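Local coordinates for DUF3256 domain-containing protein (Porphyromonas gingivalis W83, PDB 2P3P) that is of unknown function but probably binds a metal ion, and in full length is predicted to carry a transmembrane helix, at residues A[15-20]-A[111-115]; A[90-95]-A[106-112]. All blocks are in the same frame, centred on the assembly; numbering follows the deposited sequence.

Contact 1. Residues A[15-20]-A[111-115]; sequences CFLAMP and TTEWK
Trp114 lays its indole against the end of helix 11-18 and the loop that follows it, and takes the largest share of the surface buried here. Cys15 and Met19 give most of the other side. The ring is gripped in two ways, by one hydrogen bond and by a side chain over one face. Trp114 NE1 donates to Cys15 O over 2.8 Å. The bond is somewhat bent, with an angle of 147° at the hydrogen, and the donor stands above the carbonyl plane. It gives the N-H of this buried tryptophan a backbone acceptor on the helix, and it fixes the rotation of the ring.

Met19, present as selenomethionine, lies over the ring. Its CG sits above the six-membered ring, 3.6 Å from the centroid, as a CH-pi contact. With CG anti to the backbone N (chi1 -178°), the chain runs out across the ring before bending at its last torsion. Met19 SE then meets Trp114 CH2 at 3.7 Å, an oblique Met-aromatic contact. Pro20 adds its CD, 3.8 Å from Trp114 CG. Cys15 reaches the turn itself: its SG packs 3.8 Å from Thr112 CB.

The loop presenting the indole is a type I beta turn from Thr111 to Trp114. Thr111 OG1 accepts from Glu113 N as an ST turn and from Lys115 N, beside the backbone bond from Trp114 N to Thr111 O.

The tryptophan thus joins the N-terminal helix to the loop between strands 104-111 and 116-117. Thr112 touches Ser90 of strand 90-98, and Tyr110 meets the indole edge-to-face. Arg32 of helix 29-39 hydrogen-bonds to Met19 O, and Phe16 packs on strand 58-64.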
ATOM      1  N   CYS A  15       0.119  -1.072 -18.811  1.00  9.13           N
ATOM      2  CA  CYS A  15       0.384   0.160 -18.036  1.00  8.35           C
ATOM      3  C   CYS A  15       1.786   0.178 -17.460  1.00  9.17           C
ATOM      4  O   CYS A  15       2.473   1.212 -17.504  1.00  7.99           O
ATOM      5  CB  CYS A  15      -0.670   0.313 -16.934  1.00  8.38           C
ATOM      6  SG  CYS A  15      -2.318   0.573 -17.540  1.00 10.68           S
ATOM      7  N   PHE A  16       2.212  -0.965 -16.930  1.00  8.54           N
ATOM      8  CA  PHE A  16       3.558  -1.114 -16.384  1.00  8.94           C
ATOM      9  C   PHE A  16       4.637  -0.864 -17.425  1.00  7.73           C
ATOM     10  O   PHE A  16       5.663  -0.191 -17.167  1.00  9.28           O
ATOM     11  CB  PHE A  16       3.747  -2.519 -15.823  1.00  8.30           C
ATOM     12  CG  PHE A  16       5.016  -2.696 -15.076  1.00  9.00           C
ATOM     13  CD1 PHE A  16       5.266  -1.962 -13.947  1.00  8.14           C
ATOM     14  CD2 PHE A  16       5.944  -3.669 -15.460  1.00  8.04           C
ATOM     15  CE1 PHE A  16       6.425  -2.147 -13.211  1.00  8.60           C
ATOM     16  CE2 PHE A  16       7.096  -3.865 -14.716  1.00  5.96           C
ATOM     17  CZ  PHE A  16       7.344  -3.091 -13.606  1.00  9.30           C
ATOM     18  N   LEU A  17       4.445  -1.409 -18.620  1.00  8.28           N
ATOM     19  CA  LEU A  17       5.427  -1.254 -19.669  1.00  9.03           C
ATOM     20  C   LEU A  17       5.519   0.237 -20.101  1.00  9.66           C
ATOM     21  O   LEU A  17       6.608   0.733 -20.395  1.00  9.18           O
ATOM     22  CB  LEU A  17       5.048  -2.106 -20.868  1.00  9.75           C
ATOM     23  CG  LEU A  17       5.242  -3.616 -20.768  1.00 10.11           C
ATOM     24  CD1 LEU A  17       4.569  -4.298 -21.946  1.00  9.97           C
ATOM     25  CD2 LEU A  17       6.734  -3.968 -20.754  1.00 12.64           C
ATOM     26  N   ALA A  18       4.378   0.915 -20.156  1.00  9.96           N
ATOM     27  CA  ALA A  18       4.319   2.340 -20.574  1.00 10.13           C
ATOM     28  C   ALA A  18       4.407   3.378 -19.445  1.00 10.56           C
ATOM     29  O   ALA A  18       4.261   4.587 -19.674  1.00 10.97           O
ATOM     30  CB  ALA A  18       3.058   2.574 -21.397  1.00 11.74           C
HETATM   31  N   MSE A  19       4.651   2.937 -18.219  1.00 10.52           N
HETATM   32  CA  MSE A  19       4.791   3.862 -17.085  1.00 10.07           C
HETATM   33  C   MSE A  19       6.047   4.726 -17.317  1.00  9.22           C
HETATM   34  O   MSE A  19       7.100   4.195 -17.624  1.00  8.75           O
HETATM   35  CB  MSE A  19       4.929   3.048 -15.799  1.00 10.48           C
HETATM   36  CG  MSE A  19       5.039   3.848 -14.508  1.00 10.95           C
HETATM   37 SE   MSE A  19       5.248   2.622 -13.008  0.80 13.16          SE
HETATM   38  CE  MSE A  19       6.964   1.900 -13.553  1.00 12.28           C
ATOM     39  N   PRO A  20       5.925   6.064 -17.234  1.00  9.48           N
ATOM     40  CA  PRO A  20       7.111   6.896 -17.398  1.00  9.14           C
ATOM     41  C   PRO A  20       8.115   6.583 -16.271  1.00  8.16           C
ATOM     42  O   PRO A  20       7.737   6.394 -15.090  1.00  6.79           O
ATOM     43  CB  PRO A  20       6.579   8.333 -17.232  1.00  8.42           C
ATOM     44  CG  PRO A  20       5.085   8.268 -17.550  1.00 10.92           C
ATOM     45  CD  PRO A  20       4.689   6.856 -17.037  1.00  8.72           C
ATOM     46  N   THR A 111      -4.790   7.531 -13.519  1.00  9.16           N
ATOM     47  CA  THR A 111      -5.458   6.982 -14.708  1.00  7.89           C
ATOM     48  C   THR A 111      -4.573   5.891 -15.326  1.00  7.66           C
ATOM     49  O   THR A 111      -3.397   5.762 -14.984  1.00  7.75           O
ATOM     50  CB  THR A 111      -5.726   8.052 -15.773  1.00  7.62           C
ATOM     51  OG1 THR A 111      -4.475   8.457 -16.352  1.00  7.77           O
ATOM     52  CG2 THR A 111      -6.438   9.286 -15.161  1.00  9.17           C
ATOM     53  N   THR A 112      -5.123   5.105 -16.247  1.00  7.97           N
ATOM     54  CA  THR A 112      -4.306   4.080 -16.936  1.00  8.05           C
ATOM     55  C   THR A 112      -3.210   4.685 -17.835  1.00  7.89           C
ATOM     56  O   THR A 112      -2.326   3.969 -18.319  1.00  7.40           O
ATOM     57  CB  THR A 112      -5.174   3.078 -17.693  1.00  7.30           C
ATOM     58  OG1 THR A 112      -6.173   3.771 -18.450  1.00 10.28           O
ATOM     59  CG2 THR A 112      -5.900   2.126 -16.741  1.00  9.53           C
ATOM     60  N   GLU A 113      -3.292   5.988 -18.077  1.00  7.64           N
ATOM     61  CA  GLU A 113      -2.273   6.743 -18.816  1.00  8.11           C
ATOM     62  C   GLU A 113      -1.318   7.522 -17.915  1.00  7.69           C
ATOM     63  O   GLU A 113      -0.631   8.459 -18.401  1.00  8.79           O
ATOM     64  CB  GLU A 113      -2.925   7.753 -19.763  1.00  8.17           C
ATOM     65  CG  GLU A 113      -3.800   7.147 -20.879  1.00 10.55           C
ATOM     66  CD  GLU A 113      -5.100   6.528 -20.313  1.00  9.57           C
ATOM     67  OE1 GLU A 113      -5.882   7.210 -19.625  1.00 11.34           O
ATOM     68  OE2 GLU A 113      -5.311   5.318 -20.519  1.00 11.33           O
ATOM     69  N   TRP A 114      -1.314   7.159 -16.630  1.00  8.00           N
ATOM     70  CA  TRP A 114      -0.400   7.666 -15.577  1.00  8.24           C
ATOM     71  C   TRP A 114      -0.624   9.129 -15.169  1.00  8.72           C
ATOM     72  O   TRP A 114       0.287   9.814 -14.699  1.00  8.88           O
ATOM     73  CB  TRP A 114       1.036   7.330 -15.962  1.00  7.34           C
ATOM     74  CG  TRP A 114       1.225   5.839 -15.945  1.00  7.40           C
ATOM     75  CD1 TRP A 114       1.292   4.998 -17.010  1.00  6.76           C
ATOM     76  CD2 TRP A 114       1.301   5.030 -14.787  1.00  2.36           C
ATOM     77  NE1 TRP A 114       1.451   3.696 -16.565  1.00  5.80           N
ATOM     78  CE2 TRP A 114       1.478   3.715 -15.196  1.00  4.28           C
ATOM     79  CE3 TRP A 114       1.307   5.318 -13.411  1.00  5.23           C
ATOM     80  CZ2 TRP A 114       1.613   2.655 -14.283  1.00  5.58           C
ATOM     81  CZ3 TRP A 114       1.433   4.252 -12.508  1.00  5.63           C
ATOM     82  CH2 TRP A 114       1.570   2.957 -12.960  1.00  5.81           C
ATOM     83  N   LYS A 115      -1.859   9.601 -15.346  1.00  9.45           N
ATOM     84  CA  LYS A 115      -2.241  10.938 -14.897  1.00  9.97           C
ATOM     85  C   LYS A 115      -2.596  10.774 -13.439  1.00  9.79           C
ATOM     86  O   LYS A 115      -3.421   9.934 -13.130  1.00  9.67           O
ATOM     87  CB  LYS A 115      -3.447  11.456 -15.703  1.00  9.44           C
ATOM     88  CG  LYS A 115      -3.916  12.870 -15.381  1.00 11.98           C
ATOM     89  CD  LYS A 115      -5.220  13.187 -16.168  1.00 11.69           C
ATOM     90  CE  LYS A 115      -5.600  14.638 -16.114  1.00 15.82           C
ATOM     91  NZ  LYS A 115      -6.189  14.972 -14.814  1.00 17.86           N
TER

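Contact 2. Residues A[90-95]-A[106-112]; sequences SVICVV and RIDFYTT
Ile92 and Tyr110 face each other as a hydrogen-bonded antiparallel pair. Ile92 N donates to Tyr110 O over 2.8 Å, and Tyr110 N returns a bond to Ile92 O. Val94 and Asp108 form the next such pair. Here Asp108 N to Val94 O is nearly straight, at 171°.

Side chains alternate between the two faces of the sheet. On one face Val94 CG2 meets the Tyr110 ring obliquely, 3.9 Å from CE2. With CG1 anti to the carbonyl carbon (chi1 -52°) and the chain extended beyond it, Ile92 CD1 reaches Thr111 O at 3.2 Å and Thr112 CA at 3.7 Å. On the other face the Cys93 sulfur touches two residues of the other strand. SG is 3.7 Å from Ile107 CG2 and 3.9 Å from Phe109 CE1, an oblique sulfur-aromatic contact. Val91 CG2 meets the edge of the same phenyl ring.

Water continues the pairing where the strands part. One water takes the N-H of Thr112 and donates to Ser90 O; a second links Ser90 N to Thr112 OG1. Near the other end Arg106 NH1 bridges to Asp108 OD2 at 2.9 Å, approaching its syn side.

Further out, Phe122 stacks on Phe109, and Glu11 receives the Ser90 hydroxyl. Strand 77-84 makes backbone hydrogen bonds to the other edge of 90-98, and Leu117 of strand 116-117 bonds with the backbone of Phe109. The two segments are the arms of a beta hairpin, set inside a meandering antiparallel sheet in which successive strands lie side by side.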
ATOM      1  N   SER A  90     -10.871   1.757 -16.141  1.00  7.03           N
ATOM      2  CA  SER A  90     -10.053   1.376 -14.987  1.00  5.82           C
ATOM      3  C   SER A  90      -9.260   2.553 -14.431  1.00  6.29           C
ATOM      4  O   SER A  90      -9.005   3.522 -15.131  1.00  5.29           O
ATOM      5  CB  SER A  90      -9.038   0.318 -15.423  1.00  6.46           C
ATOM      6  OG  SER A  90      -9.668  -0.933 -15.576  1.00  7.61           O
ATOM      7  N   VAL A  91      -8.811   2.405 -13.186  1.00  7.11           N
ATOM      8  CA  VAL A  91      -7.766   3.255 -12.602  1.00  7.11           C
ATOM      9  C   VAL A  91      -6.645   2.356 -12.007  1.00  7.43           C
ATOM     10  O   VAL A  91      -6.855   1.159 -11.726  1.00  7.14           O
ATOM     11  CB  VAL A  91      -8.322   4.254 -11.544  1.00  8.31           C
ATOM     12  CG1 VAL A  91      -9.318   5.240 -12.196  1.00  8.49           C
ATOM     13  CG2 VAL A  91      -8.937   3.550 -10.381  1.00  8.54           C
ATOM     14  N   ILE A  92      -5.454   2.942 -11.846  1.00  7.12           N
ATOM     15  CA  ILE A  92      -4.293   2.250 -11.226  1.00  6.66           C
ATOM     16  C   ILE A  92      -4.188   2.677  -9.748  1.00  6.86           C
ATOM     17  O   ILE A  92      -4.167   3.857  -9.449  1.00  6.60           O
ATOM     18  CB  ILE A  92      -2.959   2.611 -11.942  1.00  6.52           C
ATOM     19  CG1 ILE A  92      -3.084   2.387 -13.459  1.00  6.44           C
ATOM     20  CG2 ILE A  92      -1.761   1.769 -11.350  1.00  6.98           C
ATOM     21  CD1 ILE A  92      -1.985   2.937 -14.278  1.00  6.62           C
ATOM     22  N   CYS A  93      -4.086   1.686  -8.859  1.00  6.88           N
ATOM     23  CA  CYS A  93      -3.940   1.914  -7.436  1.00  7.31           C
ATOM     24  C   CYS A  93      -2.571   1.423  -7.046  1.00  7.40           C
ATOM     25  O   CYS A  93      -2.215   0.268  -7.354  1.00  5.89           O
ATOM     26  CB  CYS A  93      -5.011   1.131  -6.666  1.00  7.96           C
ATOM     27  SG  CYS A  93      -4.862   1.322  -4.828  1.00  8.63           S
ATOM     28  N   VAL A  94      -1.777   2.292  -6.397  1.00  7.33           N
ATOM     29  CA  VAL A  94      -0.405   1.945  -6.084  1.00  7.89           C
ATOM     30  C   VAL A  94      -0.283   2.207  -4.607  1.00  7.89           C
ATOM     31  O   VAL A  94      -0.671   3.272  -4.132  1.00  9.92           O
ATOM     32  CB  VAL A  94       0.663   2.758  -6.886  1.00  7.34           C
ATOM     33  CG1 VAL A  94       2.085   2.226  -6.609  1.00  7.34           C
ATOM     34  CG2 VAL A  94       0.401   2.695  -8.369  1.00  9.71           C
ATOM     35  N   VAL A  95       0.208   1.213  -3.879  1.00  8.59           N
ATOM     36  CA  VAL A  95       0.370   1.329  -2.443  1.00  8.24           C
ATOM     37  C   VAL A  95       1.866   1.210  -2.186  1.00  9.55           C
ATOM     38  O   VAL A  95       2.497   0.196  -2.528  1.00  6.78           O
ATOM     39  CB  VAL A  95      -0.413   0.223  -1.643  1.00  7.86           C
ATOM     40  CG1 VAL A  95      -0.246   0.428  -0.135  1.00  7.36           C
ATOM     41  CG2 VAL A  95      -1.869   0.188  -2.006  1.00  8.42           C
ATOM     42  N   ARG A 106       1.445   4.839   1.721  1.00  6.90           N
ATOM     43  CA  ARG A 106       0.757   5.875   0.951  1.00  8.27           C
ATOM     44  C   ARG A 106      -0.018   5.135  -0.128  1.00  7.34           C
ATOM     45  O   ARG A 106       0.491   4.169  -0.686  1.00  9.48           O
ATOM     46  CB  ARG A 106       1.756   6.822   0.293  1.00  9.27           C
ATOM     47  CG  ARG A 106       2.627   7.585   1.272  1.00 12.31           C
ATOM     48  CD  ARG A 106       3.622   8.593   0.590  1.00 13.75           C
ATOM     49  NE  ARG A 106       4.345   7.923  -0.476  1.00 12.88           N
ATOM     50  CZ  ARG A 106       3.906   7.881  -1.731  1.00 13.47           C
ATOM     51  NH1 ARG A 106       2.773   8.509  -2.033  1.00  9.61           N
ATOM     52  NH2 ARG A 106       4.551   7.164  -2.654  1.00 13.31           N
ATOM     53  N   ILE A 107      -1.246   5.530  -0.362  1.00  7.50           N
ATOM     54  CA  ILE A 107      -2.033   5.014  -1.485  1.00  7.21           C
ATOM     55  C   ILE A 107      -2.147   6.158  -2.519  1.00  7.23           C
ATOM     56  O   ILE A 107      -2.620   7.279  -2.200  1.00  7.32           O
ATOM     57  CB  ILE A 107      -3.441   4.558  -1.066  1.00  7.55           C
ATOM     58  CG1 ILE A 107      -3.413   3.608   0.119  1.00  7.88           C
ATOM     59  CG2 ILE A 107      -4.140   3.852  -2.245  1.00  7.60           C
ATOM     60  CD1 ILE A 107      -4.795   3.226   0.585  1.00  7.48           C
ATOM     61  N   ASP A 108      -1.668   5.874  -3.738  1.00  7.07           N
ATOM     62  CA  ASP A 108      -1.761   6.772  -4.871  1.00  7.15           C
ATOM     63  C   ASP A 108      -2.731   6.159  -5.900  1.00  7.43           C
ATOM     64  O   ASP A 108      -2.860   4.943  -6.018  1.00  7.77           O
ATOM     65  CB  ASP A 108      -0.357   6.997  -5.487  1.00  7.06           C
ATOM     66  CG  ASP A 108       0.580   7.714  -4.557  1.00  8.22           C
ATOM     67  OD1 ASP A 108       0.137   8.728  -3.968  1.00 11.84           O
ATOM     68  OD2 ASP A 108       1.743   7.276  -4.407  1.00 13.34           O
ATOM     69  N   PHE A 109      -3.443   7.026  -6.609  1.00  7.44           N
ATOM     70  CA  PHE A 109      -4.280   6.637  -7.756  1.00  7.47           C
ATOM     71  C   PHE A 109      -3.870   7.357  -9.002  1.00  8.42           C
ATOM     72  O   PHE A 109      -3.489   8.538  -8.946  1.00  6.61           O
ATOM     73  CB  PHE A 109      -5.745   6.877  -7.481  1.00  8.57           C
ATOM     74  CG  PHE A 109      -6.309   5.963  -6.449  1.00  6.53           C
ATOM     75  CD1 PHE A 109      -7.019   4.829  -6.806  1.00  9.39           C
ATOM     76  CD2 PHE A 109      -6.125   6.255  -5.096  1.00 10.92           C
ATOM     77  CE1 PHE A 109      -7.544   4.017  -5.825  1.00 11.15           C
ATOM     78  CE2 PHE A 109      -6.656   5.445  -4.108  1.00  8.59           C
ATOM     79  CZ  PHE A 109      -7.349   4.350  -4.462  1.00  7.77           C
ATOM     80  N   TYR A 110      -3.903   6.632 -10.132  1.00  8.70           N
ATOM     81  CA  TYR A 110      -3.614   7.197 -11.453  1.00  8.76           C
ATOM     82  C   TYR A 110      -4.652   6.762 -12.456  1.00  8.73           C
ATOM     83  O   TYR A 110      -5.289   5.693 -12.306  1.00  9.24           O
ATOM     84  CB  TYR A 110      -2.270   6.735 -12.004  1.00  8.21           C
ATOM     85  CG  TYR A 110      -1.075   7.052 -11.192  1.00  7.56           C
ATOM     86  CD1 TYR A 110      -0.247   8.115 -11.510  1.00  8.98           C
ATOM     87  CD2 TYR A 110      -0.738   6.250 -10.138  1.00  9.72           C
ATOM     88  CE1 TYR A 110       0.896   8.378 -10.736  1.00  9.25           C
ATOM     89  CE2 TYR A 110       0.358   6.469  -9.406  1.00 10.99           C
ATOM     90  CZ  TYR A 110       1.186   7.508  -9.692  1.00  9.66           C
ATOM     91  OH  TYR A 110       2.273   7.623  -8.843  1.00  8.90           O
ATOM     92  N   THR A 111      -4.790   7.531 -13.519  1.00  9.16           N
ATOM     93  CA  THR A 111      -5.458   6.982 -14.708  1.00  7.89           C
ATOM     94  C   THR A 111      -4.573   5.891 -15.326  1.00  7.66           C
ATOM     95  O   THR A 111      -3.397   5.762 -14.984  1.00  7.75           O
ATOM     96  CB  THR A 111      -5.726   8.052 -15.773  1.00  7.62           C
ATOM     97  OG1 THR A 111      -4.475   8.457 -16.352  1.00  7.77           O
ATOM     98  CG2 THR A 111      -6.438   9.286 -15.161  1.00  9.17           C
ATOM     99  N   THR A 112      -5.123   5.105 -16.247  1.00  7.97           N
ATOM    100  CA  THR A 112      -4.306   4.080 -16.936  1.00  8.05           C
ATOM    101  C   THR A 112      -3.210   4.685 -17.835  1.00  7.89           C
ATOM    102  O   THR A 112      -2.326   3.969 -18.319  1.00  7.40           O
ATOM    103  CB  THR A 112      -5.174   3.078 -17.693  1.00  7.30           C
ATOM    104  OG1 THR A 112      -6.173   3.771 -18.450  1.00 10.28           O
ATOM    105  CG2 THR A 112      -5.900   2.126 -16.741  1.00  9.53           C
TER
HETATM  106  O   HOH W   1      -7.968   5.777 -16.113  1.00 14.69           O
HETATM  107  O   HOH W   2      -9.290   2.912 -18.288  1.00 19.03           O
HETATM  108  O   HOH W   3       1.753   4.908  -3.476  1.00 19.11           O

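How the contacts relate
The two contacts lie about 10 Å apart, centre to centre, and share Thr111 and Thr112. Contact 2 pairs neighbouring strands within the seven-stranded antiparallel sheet. Segment 111-115 of contact 1 follows on from strand 104-111, and contact 1 brings the N-terminal helix to the sheet. Along the chain the order is 15-20, then 90-95, then 106-112 running into 111-115. Ile92 CD1 bridges them, packing 3.6 Å from Trp114 CZ2 and 4.0 Å from Cys15 CB. Helix, hairpin and loop therefore form one continuous packed region. It joins residues far apart in sequence, and lies away from the magnesium-binding residue Ser149.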